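PDB 6MWY: Pre-mRNA-processing-splicing factor 8 from Cryptococcus gattii serotype B, which carries a Hint-family intein, the segment described here, which probably excises itself from the splicing-factor precursor by protein splicing. Local coordinates for residues Gly48-Arg53 and Glu58-Asp63; Leu109-Glu114 and Asp142-Leu147. All blocks are in the same frame, centred on the assembly; numbering follows the deposited sequence.

Interaction 1. Residues Gly48-Arg53 and Glu58-Asp63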
ATOM      1  N   GLY A  48       9.171  -4.336  -7.781  1.00 68.07           N
ATOM      2  CA  GLY A  48       8.542  -3.908  -9.012  1.00 65.32           C
ATOM      3  C   GLY A  48       7.472  -2.857  -8.817  1.00 62.11           C
ATOM      4  O   GLY A  48       7.076  -2.204  -9.791  1.00 60.55           O
ATOM      5  N   THR A  49       6.992  -2.682  -7.588  1.00 66.31           N
ATOM      6  CA  THR A  49       6.016  -1.642  -7.297  1.00 55.88           C
ATOM      7  C   THR A  49       6.661  -0.270  -7.438  1.00 60.72           C
ATOM      8  O   THR A  49       7.746  -0.025  -6.906  1.00 66.04           O
ATOM      9  CB  THR A  49       5.464  -1.825  -5.885  1.00 49.88           C
ATOM     10  OG1 THR A  49       5.023  -3.178  -5.719  1.00 62.41           O
ATOM     11  CG2 THR A  49       4.302  -0.878  -5.633  1.00 41.87           C
ATOM     12  N   ARG A  50       5.997   0.624  -8.160  1.00 58.87           N
ATOM     13  CA  ARG A  50       6.528   1.951  -8.434  1.00 62.60           C
ATOM     14  C   ARG A  50       5.883   2.952  -7.482  1.00 64.16           C
ATOM     15  O   ARG A  50       4.652   3.032  -7.396  1.00 67.68           O
ATOM     16  CB  ARG A  50       6.288   2.333  -9.896  1.00 62.07           C
ATOM     17  CG  ARG A  50       7.033   1.451 -10.902  1.00 68.57           C
ATOM     18  CD  ARG A  50       6.132   1.017 -12.050  1.00 73.91           C
ATOM     19  NE  ARG A  50       5.370   2.134 -12.599  1.00 67.78           N
ATOM     20  CZ  ARG A  50       4.183   2.008 -13.181  1.00 67.37           C
ATOM     21  NH1 ARG A  50       3.619   0.811 -13.286  1.00 70.60           N
ATOM     22  NH2 ARG A  50       3.557   3.076 -13.653  1.00 70.17           N
ATOM     23  N   LEU A  51       6.715   3.689  -6.752  1.00 65.49           N
ATOM     24  CA  LEU A  51       6.288   4.744  -5.847  1.00 59.56           C
ATOM     25  C   LEU A  51       6.669   6.098  -6.431  1.00 66.32           C
ATOM     26  O   LEU A  51       7.471   6.195  -7.363  1.00 63.46           O
ATOM     27  CB  LEU A  51       6.922   4.568  -4.463  1.00 61.29           C
ATOM     28  CG  LEU A  51       6.884   3.145  -3.903  1.00 57.42           C
ATOM     29  CD1 LEU A  51       7.645   3.056  -2.591  1.00 53.11           C
ATOM     30  CD2 LEU A  51       5.447   2.682  -3.732  1.00 60.92           C
ATOM     31  N   LEU A  52       6.089   7.150  -5.862  1.00 66.90           N
ATOM     32  CA  LEU A  52       6.351   8.518  -6.291  1.00 69.86           C
ATOM     33  C   LEU A  52       7.417   9.139  -5.400  1.00 67.27           C
ATOM     34  O   LEU A  52       7.309   9.093  -4.171  1.00 64.59           O
ATOM     35  CB  LEU A  52       5.074   9.359  -6.247  1.00 59.87           C
ATOM     36  CG  LEU A  52       3.973   9.011  -7.248  1.00 69.58           C
ATOM     37  CD1 LEU A  52       2.792   9.951  -7.088  1.00 55.63           C
ATOM     38  CD2 LEU A  52       4.514   9.075  -8.661  1.00 63.99           C
ATOM     39  N   ARG A  53       8.447   9.713  -6.019  1.00 77.25           N
ATOM     40  CA  ARG A  53       9.425  10.460  -5.249  1.00 67.32           C
ATOM     41  C   ARG A  53       8.835  11.805  -4.830  1.00 64.64           C
ATOM     42  O   ARG A  53       7.706  12.159  -5.183  1.00 77.74           O
ATOM     43  CB  ARG A  53      10.709  10.667  -6.050  1.00 77.82           C
ATOM     44  CG  ARG A  53      11.271   9.399  -6.669  1.00 67.51           C
ATOM     45  CD  ARG A  53      12.487   9.708  -7.528  1.00 71.34           C
ATOM     46  NE  ARG A  53      13.743   9.447  -6.832  1.00 81.61           N
ATOM     47  CZ  ARG A  53      14.601   8.494  -7.181  1.00 77.77           C
ATOM     48  NH1 ARG A  53      14.341   7.720  -8.227  1.00 75.79           N
ATOM     49  NH2 ARG A  53      15.722   8.321  -6.493  1.00 82.73           N
ATOM     50  N   GLU A  58       9.044   8.569 -10.672  1.00 65.64           N
ATOM     51  CA  GLU A  58       8.828   7.249 -10.103  1.00 60.01           C
ATOM     52  C   GLU A  58      10.131   6.646  -9.590  1.00 63.09           C
ATOM     53  O   GLU A  58      11.233   7.071  -9.944  1.00 80.23           O
ATOM     54  CB  GLU A  58       8.194   6.314 -11.131  1.00 49.54           C
ATOM     55  CG  GLU A  58       6.828   6.759 -11.624  1.00 63.39           C
ATOM     56  CD  GLU A  58       6.219   5.762 -12.585  1.00 72.81           C
ATOM     57  OE1 GLU A  58       6.866   4.726 -12.845  1.00 72.69           O
ATOM     58  OE2 GLU A  58       5.101   6.013 -13.082  1.00 81.01           O
ATOM     59  N   ILE A  59       9.980   5.641  -8.731  1.00 68.59           N
ATOM     60  CA  ILE A  59      11.107   4.882  -8.204  1.00 68.05           C
ATOM     61  C   ILE A  59      10.613   3.494  -7.819  1.00 67.55           C
ATOM     62  O   ILE A  59       9.531   3.345  -7.242  1.00 64.03           O
ATOM     63  CB  ILE A  59      11.762   5.605  -7.011  1.00 67.26           C
ATOM     64  CG1 ILE A  59      12.942   4.798  -6.463  1.00 73.32           C
ATOM     65  CG2 ILE A  59      10.736   5.889  -5.919  1.00 63.33           C
ATOM     66  CD1 ILE A  59      13.676   5.480  -5.325  1.00 55.66           C
ATOM     67  N   LEU A  60      11.382   2.464  -8.155  1.00 72.18           N
ATOM     68  CA  LEU A  60      11.021   1.118  -7.735  1.00 68.67           C
ATOM     69  C   LEU A  60      11.204   0.975  -6.229  1.00 71.53           C
ATOM     70  O   LEU A  60      12.120   1.557  -5.642  1.00 66.10           O
ATOM     71  CB  LEU A  60      11.863   0.082  -8.480  1.00 64.02           C
ATOM     72  CG  LEU A  60      11.580  -0.073  -9.975  1.00 68.81           C
ATOM     73  CD1 LEU A  60      12.465  -1.153 -10.578  1.00 67.12           C
ATOM     74  CD2 LEU A  60      10.113  -0.390 -10.216  1.00 78.46           C
ATOM     75  N   VAL A  61      10.317   0.199  -5.599  1.00 57.68           N
ATOM     76  CA  VAL A  61      10.370   0.059  -4.147  1.00 56.81           C
ATOM     77  C   VAL A  61      11.644  -0.667  -3.730  1.00 64.42           C
ATOM     78  O   VAL A  61      12.212  -0.392  -2.665  1.00 64.60           O
ATOM     79  CB  VAL A  61       9.102  -0.647  -3.619  1.00 60.03           C
ATOM     80  CG1 VAL A  61       8.954  -2.034  -4.227  1.00 48.55           C
ATOM     81  CG2 VAL A  61       9.133  -0.721  -2.101  1.00 60.42           C
ATOM     82  N   GLU A  62      12.128  -1.590  -4.566  1.00 68.31           N
ATOM     83  CA  GLU A  62      13.382  -2.266  -4.263  1.00 64.07           C
ATOM     84  C   GLU A  62      14.589  -1.348  -4.400  1.00 72.91           C
ATOM     85  O   GLU A  62      15.668  -1.692  -3.907  1.00 75.48           O
ATOM     86  CB  GLU A  62      13.550  -3.500  -5.158  1.00 67.70           C
ATOM     87  CG  GLU A  62      13.695  -3.213  -6.649  1.00 70.39           C
ATOM     88  CD  GLU A  62      12.394  -3.376  -7.421  1.00 72.84           C
ATOM     89  OE1 GLU A  62      11.317  -3.085  -6.859  1.00 74.96           O
ATOM     90  OE2 GLU A  62      12.453  -3.797  -8.596  1.00 79.86           O
ATOM     91  N   ASP A  63      14.438  -0.188  -5.040  1.00 70.40           N
ATOM     92  CA  ASP A  63      15.527   0.772  -5.169  1.00 70.64           C
ATOM     93  C   ASP A  63      15.487   1.873  -4.116  1.00 69.37           C
ATOM     94  O   ASP A  63      16.428   2.673  -4.049  1.00 86.72           O
ATOM     95  CB  ASP A  63      15.517   1.407  -6.566  1.00 66.59           C
ATOM     96  CG  ASP A  63      15.880   0.418  -7.660  1.00 67.62           C
ATOM     97  OD1 ASP A  63      16.686  -0.502  -7.396  1.00 74.83           O
ATOM     98  OD2 ASP A  63      15.364   0.562  -8.789  1.00 82.28           O
TER
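Residues Gly-48-Arg-53 and Glu-58-Asp-63 form a beta hairpin of the intein's Hint fold, its antiparallel strands 50-52 and 58-60 approaching to 4.5 Å between their axes. Leu-51 and Ile-59 make the hydrogen-bonded pair: Leu-51 N reaches Ile-59 O at 2.9 Å in a nearly straight bond, and Ile-59 N returns one to Leu-51 O. The non-hydrogen-bonded pairs Arg-50 with Leu-60 and Leu-52 with Glu-58 flank it. Val-61 N also donates to Thr-49 O, at 2.9 Å.

Side chains divide between two faces. On that of Arg-50, Leu-52, Glu-58 and Leu-60, a salt bridge spans the strands diagonally. Bends at chi2 and chi3 turn the Arg-50 guanidinium back to Glu-58, where NE meets OE1 at 3.0 Å and NH2 makes a weaker bond to OE2. The carboxylate lies at the guanidinium edge, but the two planes are turned by 36°, and NE comes to OE1 from above the carboxylate plane. Leu-60 CD2 packs on Arg-50 CG at 3.7 Å. On the other face the contacts are mostly apolar: Leu-51 CD1 meets Val-61 CG2, and both residues touch Phe-195 of strand 190-197. Arg-53 reaches round to Ile-59, whose CD1 lies over one face of the guanidinium, offset toward its rim, while Arg-53 CG rests against Ile-59 CG2 at 3.6 Å. At the far end Glu-62, bent at chi2 (-98°), brings OE1 to Gly-48 N, which meets it on the syn side at 2.6 Å.

Interaction 2. Residues Leu109-Glu114 and Asp142-Leu147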
ATOM      1  N   LEU A 109      -3.007  -1.686   5.535  1.00 60.66           N
ATOM      2  CA  LEU A 109      -3.811  -1.020   4.526  1.00 62.61           C
ATOM      3  C   LEU A 109      -4.512   0.176   5.152  1.00 61.25           C
ATOM      4  O   LEU A 109      -5.111   0.059   6.231  1.00 76.61           O
ATOM      5  CB  LEU A 109      -4.852  -1.975   3.940  1.00 51.51           C
ATOM      6  CG  LEU A 109      -4.350  -3.315   3.407  1.00 72.86           C
ATOM      7  CD1 LEU A 109      -5.519  -4.250   3.136  1.00 48.25           C
ATOM      8  CD2 LEU A 109      -3.530  -3.097   2.150  1.00 71.30           C
ATOM      9  N   SER A 110      -4.432   1.317   4.470  1.00 63.18           N
ATOM     10  CA  SER A 110      -5.178   2.522   4.821  1.00 63.99           C
ATOM     11  C   SER A 110      -6.438   2.543   3.964  1.00 60.77           C
ATOM     12  O   SER A 110      -6.379   2.834   2.765  1.00 62.70           O
ATOM     13  CB  SER A 110      -4.319   3.760   4.592  1.00 60.48           C
ATOM     14  OG  SER A 110      -3.203   3.769   5.465  1.00 69.49           O
ATOM     15  N   LEU A 111      -7.581   2.228   4.572  1.00 68.21           N
ATOM     16  CA  LEU A 111      -8.837   2.033   3.866  1.00 63.89           C
ATOM     17  C   LEU A 111      -9.908   2.975   4.412  1.00 63.29           C
ATOM     18  O   LEU A 111      -9.745   3.613   5.457  1.00 71.31           O
ATOM     19  CB  LEU A 111      -9.306   0.580   3.984  1.00 57.67           C
ATOM     20  CG  LEU A 111      -8.317  -0.549   3.685  1.00 69.54           C
ATOM     21  CD1 LEU A 111      -8.984  -1.898   3.882  1.00 69.00           C
ATOM     22  CD2 LEU A 111      -7.774  -0.428   2.276  1.00 66.01           C
ATOM     23  N   TYR A 112     -11.021   3.046   3.683  1.00 72.50           N
ATOM     24  CA  TYR A 112     -12.216   3.745   4.126  1.00 72.77           C
ATOM     25  C   TYR A 112     -13.334   2.734   4.319  1.00 81.75           C
ATOM     26  O   TYR A 112     -13.460   1.783   3.544  1.00 77.17           O
ATOM     27  CB  TYR A 112     -12.646   4.816   3.129  1.00 72.54           C
ATOM     28  CG  TYR A 112     -11.993   6.154   3.359  1.00 78.09           C
ATOM     29  CD1 TYR A 112     -12.427   6.991   4.376  1.00 71.82           C
ATOM     30  CD2 TYR A 112     -10.942   6.583   2.559  1.00 89.26           C
ATOM     31  CE1 TYR A 112     -11.834   8.219   4.594  1.00 81.92           C
ATOM     32  CE2 TYR A 112     -10.342   7.809   2.767  1.00 75.56           C
ATOM     33  CZ  TYR A 112     -10.792   8.622   3.786  1.00 79.50           C
ATOM     34  OH  TYR A 112     -10.197   9.843   3.997  1.00 85.76           O
ATOM     35  N   LYS A 113     -14.147   2.949   5.345  1.00 87.53           N
ATOM     36  CA  LYS A 113     -15.207   2.023   5.711  1.00 90.08           C
ATOM     37  C   LYS A 113     -16.544   2.750   5.706  1.00 86.50           C
ATOM     38  O   LYS A 113     -16.628   3.923   6.090  1.00 78.38           O
ATOM     39  CB  LYS A 113     -14.931   1.401   7.085  1.00 78.67           C
ATOM     40  CG  LYS A 113     -15.994   0.429   7.573  1.00 92.02           C
ATOM     41  CD  LYS A 113     -15.501  -0.354   8.784  1.00 89.04           C
ATOM     42  CE  LYS A 113     -16.611  -1.186   9.416  1.00 76.92           C
ATOM     43  NZ  LYS A 113     -16.161  -1.809  10.696  1.00 77.89           N
ATOM     44  N   GLU A 114     -17.590   2.049   5.267  1.00 90.68           N
ATOM     45  CA  GLU A 114     -18.908   2.651   5.110  1.00 88.40           C
ATOM     46  C   GLU A 114     -19.525   3.022   6.454  1.00 98.52           C
ATOM     47  O   GLU A 114     -18.941   2.757   7.511  1.00 91.98           O
ATOM     48  CB  GLU A 114     -19.842   1.698   4.365  1.00 82.85           C
ATOM     49  CG  GLU A 114     -19.377   1.303   2.973  1.00 87.62           C
ATOM     50  CD  GLU A 114     -20.239   0.206   2.380  1.00 86.86           C
ATOM     51  OE1 GLU A 114     -20.952  -0.459   3.159  1.00 89.63           O
ATOM     52  OE2 GLU A 114     -20.213   0.011   1.147  1.00 90.15           O
ATOM     53  N   ASP A 142      -3.565  -9.378   7.154  1.00 55.13           N
ATOM     54  CA  ASP A 142      -4.058 -10.622   7.745  1.00 72.67           C
ATOM     55  C   ASP A 142      -5.483 -10.466   8.268  1.00 74.07           C
ATOM     56  O   ASP A 142      -6.370 -11.272   7.949  1.00 74.80           O
ATOM     57  CB  ASP A 142      -3.128 -11.067   8.874  1.00 66.06           C
ATOM     58  CG  ASP A 142      -2.129 -12.113   8.430  1.00 81.62           C
ATOM     59  OD1 ASP A 142      -2.486 -12.955   7.580  1.00 82.02           O
ATOM     60  OD2 ASP A 142      -0.987 -12.095   8.935  1.00 73.76           O
ATOM     61  N   ASP A 143      -5.711  -9.444   9.096  1.00 79.21           N
ATOM     62  CA  ASP A 143      -7.036  -9.222   9.660  1.00 68.11           C
ATOM     63  C   ASP A 143      -8.072  -9.018   8.563  1.00 63.43           C
ATOM     64  O   ASP A 143      -9.169  -9.583   8.624  1.00 78.42           O
ATOM     65  CB  ASP A 143      -7.007  -8.023  10.608  1.00 62.20           C
ATOM     66  CG  ASP A 143      -6.107  -8.249  11.811  1.00 77.85           C
ATOM     67  OD1 ASP A 143      -5.669  -9.399  12.018  1.00 75.01           O
ATOM     68  OD2 ASP A 143      -5.834  -7.276  12.545  1.00 77.42           O
ATOM     69  N   PHE A 144      -7.733  -8.225   7.543  1.00 65.02           N
ATOM     70  CA  PHE A 144      -8.660  -8.011   6.437  1.00 75.71           C
ATOM     71  C   PHE A 144      -8.932  -9.308   5.686  1.00 73.88           C
ATOM     72  O   PHE A 144     -10.050  -9.536   5.209  1.00 77.75           O
ATOM     73  CB  PHE A 144      -8.107  -6.950   5.486  1.00 60.34           C
ATOM     74  CG  PHE A 144      -9.074  -6.538   4.416  1.00 61.64           C
ATOM     75  CD1 PHE A 144      -9.108  -7.198   3.197  1.00 58.99           C
ATOM     76  CD2 PHE A 144      -9.958  -5.493   4.634  1.00 60.02           C
ATOM     77  CE1 PHE A 144     -10.002  -6.821   2.216  1.00 58.43           C
ATOM     78  CE2 PHE A 144     -10.854  -5.111   3.656  1.00 55.73           C
ATOM     79  CZ  PHE A 144     -10.876  -5.776   2.444  1.00 62.63           C
ATOM     80  N   VAL A 145      -7.915 -10.163   5.559  1.00 67.94           N
ATOM     81  CA  VAL A 145      -8.104 -11.467   4.929  1.00 65.69           C
ATOM     82  C   VAL A 145      -9.117 -12.289   5.710  1.00 68.91           C
ATOM     83  O   VAL A 145     -10.016 -12.909   5.128  1.00 73.95           O
ATOM     84  CB  VAL A 145      -6.754 -12.200   4.809  1.00 53.20           C
ATOM     85  CG1 VAL A 145      -6.967 -13.704   4.726  1.00 55.23           C
ATOM     86  CG2 VAL A 145      -5.991 -11.712   3.590  1.00 65.99           C
ATOM     87  N   ARG A 146      -8.999 -12.298   7.038  1.00 75.43           N
ATOM     88  CA  ARG A 146      -9.891 -13.101   7.865  1.00 82.06           C
ATOM     89  C   ARG A 146     -11.289 -12.509   8.006  1.00 83.37           C
ATOM     90  O   ARG A 146     -12.188 -13.205   8.492  1.00 95.73           O
ATOM     91  CB  ARG A 146      -9.282 -13.295   9.249  1.00 78.95           C
ATOM     92  CG  ARG A 146      -8.072 -14.194   9.257  1.00 64.87           C
ATOM     93  CD  ARG A 146      -7.745 -14.570  10.676  1.00 76.53           C
ATOM     94  NE  ARG A 146      -7.435 -13.389  11.471  1.00 78.66           N
ATOM     95  CZ  ARG A 146      -6.207 -12.909  11.621  1.00 87.57           C
ATOM     96  NH1 ARG A 146      -5.188 -13.518  11.032  1.00 92.62           N
ATOM     97  NH2 ARG A 146      -5.996 -11.827  12.358  1.00 85.62           N
ATOM     98  N   LEU A 147     -11.490 -11.255   7.608  1.00 85.89           N
ATOM     99  CA  LEU A 147     -12.809 -10.645   7.664  1.00 74.36           C
ATOM    100  C   LEU A 147     -13.777 -11.381   6.738  1.00 71.94           C
ATOM    101  O   LEU A 147     -13.381 -11.869   5.674  1.00 87.12           O
ATOM    102  CB  LEU A 147     -12.722  -9.175   7.257  1.00 76.39           C
ATOM    103  CG  LEU A 147     -12.718  -8.101   8.350  1.00 84.85           C
ATOM    104  CD1 LEU A 147     -12.034  -8.591   9.616  1.00 87.65           C
ATOM    105  CD2 LEU A 147     -12.056  -6.831   7.832  1.00 74.63           C
TER
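Phe-144, on helix 141-146, meets Leu-109 and Leu-111 of strand 108-113 in a small, buried helix-on-sheet contact, with Phe-144 the one residue of 142-147 that touches 109-114. All the contacts between the two segments are apolar, and they bury just 98 Å². The closer one joins Leu-111 CD1 to Phe-144 CE2 at 3.7 Å; CD2 of the same ring lies almost as near to that methyl, which comes to the CD2-CE2 side of the ring obliquely. The aromatic ring gets there because Phe-144 CG stands anti to the backbone N (chi1 -173°), extending from the helix toward the strand. Leu-109 sends its own CD1 to the root of the side chain, 4.4 Å from Phe-144 CB. Alternation along the strand puts these two leucines on the same face, one by the ring and the other by the start of the side chain.

Aromatic packing continues beyond the pair, where the ring of Phe-144 makes an edge-to-face contact with Tyr-155. Among polar bonds, the Phe-144 carbonyl accepts a hydrogen bond from Gln-152 of helix 149-152. Strand 108-113 lies between 155-159 and 135-140 in the antiparallel sheet, and helix 141-146, following directly on strand 135-140, packs Phe-144 also against Ile-180 of strand 176-185.

From the N terminus, interaction 1 comes first: four residues lie between its segments, and pairing 48-53 with 58-63 closes a tight local loop. The chain then runs through strands 69-71, 77-88, 91-95 and 101-103 before interaction 2 opens. There, 27 residues separate 109-114 from 142-147; part of that connection is not modelled, and strand 135-140 leads into the helix. The two loops follow in series, neither nested nor crossed. The centres of interactions 1 and 2 lie about 24 Å apart, on opposite sides of the chain's centre. Their nearest atoms are about 11 Å apart. Interaction 1 joins neighbouring strands, whereas interaction 2 contributes one of the contacts between helix 141-146 and the six-stranded sheet.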